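Local coordinates for ofchtiv-allosamidin (Ostrinia furnacalis, PDB 6JMB), which probably hydrolyses the beta-1,4 links of chitin as a group IV insect chitinase of glycosyl hydrolase family 18, here inhibited by allosamidin, at residues A[165-176]-A[222-233]. Residues are numbered along the deposited sequence; the frame is centred on the assembly and turned at random.
Sequences VSAVEEAAVQSY and TLYNVNNAVQYW
Val-168, the N-cap of helix 169-175, brings its CA within 4.4 Å of Ala-229 CA; the axes of helices 169-175 and 226-233 make an angle of 36° and approach to 10.2 Å. Both belong to the TIM barrel of the family 18 glycosyl hydrolases: helix 226-235 packs against its outer side, while helix 169-175 sits in the loop region following the C-terminal end of strand 160-165. Trp-233 lies against the 165-167 strand end and loop, with Ala-172 CB beside it. Val-165 CG2 sits over one face of the indole, 3.4 Å from CZ2, while Tyr-176 meets CH2 with its ring plane turned 53° from the indole; Ile-188 and Val-190 of the next barrel strand also touch the tryptophan. Farther out, CG anti to the backbone N turns the Tyr-232 ring toward Glu-169, whose CG makes a CH-pi contact over one face, and toward Ala-172, whose CB meets CE2 at 3.6 Å. A water bridges Tyr-232 OH to Tyr-176 O. At the other end, Val-168 CG2 packs on Tyr-224 CD1, and the Glu-170 carboxylate stands nearly perpendicular to that ring at its edge. The indole N-H holds the loop directly: Trp-233 NE1 donates to Ala-167 O at 2.9 Å, bent to 131° but with the acceptor lying in the ring plane.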
# COMPACT_ATOMS: atom_id res chain seq x y z
N VAL A 165 -6.31 4.84 1.21
CA VAL A 165 -7.53 4.94 0.43
C VAL A 165 -7.36 4.31 -0.95
O VAL A 165 -6.26 4.25 -1.50
CB VAL A 165 -8.00 6.40 0.27
CG1 VAL A 165 -8.31 7.01 1.64
CG2 VAL A 165 -6.95 7.21 -0.47
N SER A 166 -8.48 3.87 -1.52
CA SER A 166 -8.49 3.43 -2.90
C SER A 166 -8.18 4.60 -3.83
O SER A 166 -8.41 5.77 -3.51
CB SER A 166 -9.84 2.81 -3.26
OG SER A 166 -10.88 3.75 -3.07
N ALA A 167 -7.63 4.28 -5.00
CA ALA A 167 -6.93 5.26 -5.81
C ALA A 167 -7.79 5.91 -6.90
O ALA A 167 -7.94 7.13 -6.92
CB ALA A 167 -5.67 4.65 -6.43
N VAL A 168 -8.31 5.12 -7.82
CA VAL A 168 -8.92 5.70 -9.01
C VAL A 168 -10.29 6.28 -8.68
O VAL A 168 -10.96 5.86 -7.74
CB VAL A 168 -9.00 4.69 -10.18
CG1 VAL A 168 -7.61 4.16 -10.54
CG2 VAL A 168 -9.96 3.55 -9.86
N GLU A 169 -10.70 7.25 -9.50
CA GLU A 169 -11.97 7.94 -9.29
C GLU A 169 -13.15 6.99 -9.11
O GLU A 169 -13.97 7.16 -8.20
CB GLU A 169 -12.23 8.92 -10.44
CG GLU A 169 -13.51 9.70 -10.26
CD GLU A 169 -13.66 10.79 -11.29
OE1 GLU A 169 -12.75 10.95 -12.13
OE2 GLU A 169 -14.69 11.49 -11.26
N GLU A 170 -13.27 5.98 -9.97
CA GLU A 170 -14.48 5.15 -9.90
C GLU A 170 -14.55 4.37 -8.60
O GLU A 170 -15.65 4.03 -8.13
CB GLU A 170 -14.58 4.22 -11.11
CG GLU A 170 -14.35 4.96 -12.35
CD GLU A 170 -12.89 4.85 -12.73
OE1 GLU A 170 -12.05 5.14 -11.86
OE2 GLU A 170 -12.61 4.69 -13.89
N ALA A 171 -13.40 4.09 -8.00
CA ALA A 171 -13.39 3.49 -6.67
C ALA A 171 -13.60 4.53 -5.57
O ALA A 171 -14.41 4.32 -4.66
CB ALA A 171 -12.07 2.74 -6.43
N ALA A 172 -12.91 5.66 -5.67
CA ALA A 172 -12.93 6.65 -4.60
C ALA A 172 -14.32 7.24 -4.40
O ALA A 172 -14.74 7.48 -3.26
CB ALA A 172 -11.91 7.76 -4.90
N VAL A 173 -15.07 7.47 -5.48
CA VAL A 173 -16.39 8.09 -5.34
C VAL A 173 -17.37 7.17 -4.63
O VAL A 173 -18.41 7.64 -4.13
CB VAL A 173 -16.97 8.59 -6.67
CG1 VAL A 173 -16.03 9.61 -7.31
CG2 VAL A 173 -17.27 7.42 -7.59
N GLN A 174 -17.10 5.86 -4.59
CA GLN A 174 -17.97 4.95 -3.87
C GLN A 174 -17.79 5.04 -2.36
O GLN A 174 -18.70 4.65 -1.63
CB GLN A 174 -17.70 3.51 -4.29
CG GLN A 174 -17.99 3.23 -5.75
CD GLN A 174 -17.67 1.80 -6.13
OE1 GLN A 174 -18.23 0.86 -5.57
NE2 GLN A 174 -16.75 1.63 -7.07
N SER A 175 -16.65 5.55 -1.89
CA SER A 175 -16.28 5.39 -0.49
C SER A 175 -16.08 6.68 0.28
O SER A 175 -16.23 6.67 1.51
CB SER A 175 -14.98 4.58 -0.36
OG SER A 175 -15.15 3.24 -0.80
N TYR A 176 -15.70 7.79 -0.37
CA TYR A 176 -15.13 8.91 0.36
C TYR A 176 -15.72 10.24 -0.06
O TYR A 176 -15.98 10.49 -1.25
CB TYR A 176 -13.62 9.03 0.12
CG TYR A 176 -12.86 7.73 0.24
CD1 TYR A 176 -12.76 7.07 1.46
CD2 TYR A 176 -12.26 7.17 -0.87
CE1 TYR A 176 -12.06 5.87 1.57
CE2 TYR A 176 -11.56 5.97 -0.78
CZ TYR A 176 -11.47 5.33 0.44
OH TYR A 176 -10.78 4.14 0.52
N THR A 222 -10.64 7.75 -17.75
CA THR A 222 -11.30 6.66 -17.04
C THR A 222 -10.40 5.45 -16.81
O THR A 222 -10.80 4.52 -16.10
CB THR A 222 -12.55 6.20 -17.81
OG1 THR A 222 -12.16 5.55 -19.03
CG2 THR A 222 -13.45 7.39 -18.14
N LEU A 223 -9.19 5.45 -17.38
CA LEU A 223 -8.31 4.30 -17.24
C LEU A 223 -7.74 4.23 -15.83
O LEU A 223 -7.61 5.24 -15.14
CB LEU A 223 -7.18 4.38 -18.26
CG LEU A 223 -7.61 4.38 -19.73
CD1 LEU A 223 -6.43 4.73 -20.62
CD2 LEU A 223 -8.20 3.05 -20.14
N TYR A 224 -7.40 3.02 -15.41
CA TYR A 224 -6.85 2.81 -14.06
C TYR A 224 -5.34 2.98 -14.12
O TYR A 224 -4.61 2.05 -14.46
CB TYR A 224 -7.21 1.42 -13.55
CG TYR A 224 -8.69 1.12 -13.39
CD1 TYR A 224 -9.64 2.13 -13.41
CD2 TYR A 224 -9.12 -0.19 -13.22
CE1 TYR A 224 -11.00 1.83 -13.26
CE2 TYR A 224 -10.45 -0.49 -13.07
CZ TYR A 224 -11.39 0.52 -13.09
OH TYR A 224 -12.72 0.21 -12.94
N ASN A 225 -4.86 4.19 -13.82
CA ASN A 225 -3.43 4.42 -13.75
C ASN A 225 -3.12 5.46 -12.67
O ASN A 225 -4.01 6.12 -12.13
CB ASN A 225 -2.82 4.73 -15.14
CG ASN A 225 -3.45 5.95 -15.81
OD1 ASN A 225 -3.53 7.03 -15.23
ND2 ASN A 225 -3.89 5.77 -17.06
N VAL A 226 -1.83 5.55 -12.34
CA VAL A 226 -1.39 6.37 -11.22
C VAL A 226 -1.70 7.84 -11.47
O VAL A 226 -2.19 8.55 -10.59
CB VAL A 226 0.11 6.15 -10.95
CG1 VAL A 226 0.61 7.10 -9.87
CG2 VAL A 226 0.36 4.69 -10.56
N ASN A 227 -1.41 8.32 -12.68
CA ASN A 227 -1.66 9.73 -12.99
C ASN A 227 -3.13 10.08 -12.84
O ASN A 227 -3.48 11.11 -12.24
CB ASN A 227 -1.15 10.04 -14.41
CG ASN A 227 -1.51 11.44 -14.86
OD1 ASN A 227 -1.09 12.43 -14.26
ND2 ASN A 227 -2.27 11.52 -15.94
N ASN A 228 -4.03 9.24 -13.36
CA ASN A 228 -5.45 9.54 -13.23
C ASN A 228 -5.88 9.58 -11.77
O ASN A 228 -6.66 10.46 -11.37
CB ASN A 228 -6.29 8.53 -14.01
CG ASN A 228 -6.29 8.79 -15.51
OD1 ASN A 228 -6.00 9.91 -15.96
ND2 ASN A 228 -6.61 7.77 -16.28
N ALA A 229 -5.35 8.67 -10.96
CA ALA A 229 -5.73 8.62 -9.55
C ALA A 229 -5.22 9.84 -8.80
O ALA A 229 -5.96 10.47 -8.03
CB ALA A 229 -5.21 7.34 -8.91
N VAL A 230 -3.94 10.18 -8.99
CA VAL A 230 -3.38 11.34 -8.30
C VAL A 230 -4.12 12.61 -8.69
O VAL A 230 -4.48 13.42 -7.84
CB VAL A 230 -1.86 11.44 -8.57
CG1 VAL A 230 -1.34 12.81 -8.11
CG2 VAL A 230 -1.12 10.32 -7.85
N GLN A 231 -4.36 12.78 -9.99
CA GLN A 231 -5.05 13.98 -10.43
C GLN A 231 -6.49 14.01 -9.93
O GLN A 231 -7.00 15.10 -9.62
CB GLN A 231 -4.97 14.13 -11.95
CG GLN A 231 -3.54 14.28 -12.48
CD GLN A 231 -2.78 15.41 -11.81
OE1 GLN A 231 -3.28 16.53 -11.71
NE2 GLN A 231 -1.57 15.11 -11.34
N TYR A 232 -7.14 12.85 -9.80
CA TYR A 232 -8.47 12.84 -9.19
C TYR A 232 -8.42 13.37 -7.76
O TYR A 232 -9.19 14.26 -7.38
CB TYR A 232 -9.12 11.45 -9.22
CG TYR A 232 -10.35 11.50 -8.34
CD1 TYR A 232 -11.48 12.18 -8.76
CD2 TYR A 232 -10.35 10.95 -7.06
CE1 TYR A 232 -12.59 12.29 -7.94
CE2 TYR A 232 -11.46 11.06 -6.24
CZ TYR A 232 -12.57 11.73 -6.69
OH TYR A 232 -13.67 11.85 -5.88
N TRP A 233 -7.52 12.82 -6.94
CA TRP A 233 -7.48 13.20 -5.53
C TRP A 233 -7.13 14.68 -5.37
O TRP A 233 -7.73 15.37 -4.53
CB TRP A 233 -6.54 12.28 -4.74
CG TRP A 233 -7.22 10.99 -4.42
CD1 TRP A 233 -7.29 9.87 -5.20
CD2 TRP A 233 -7.99 10.70 -3.24
NE1 TRP A 233 -8.04 8.89 -4.57
CE2 TRP A 233 -8.47 9.38 -3.37
CE3 TRP A 233 -8.30 11.42 -2.08
CZ2 TRP A 233 -9.26 8.78 -2.39
CZ3 TRP A 233 -9.08 10.82 -1.11
CH2 TRP A 233 -9.54 9.51 -1.27
O HOH W 1 -15.39 11.23 -3.87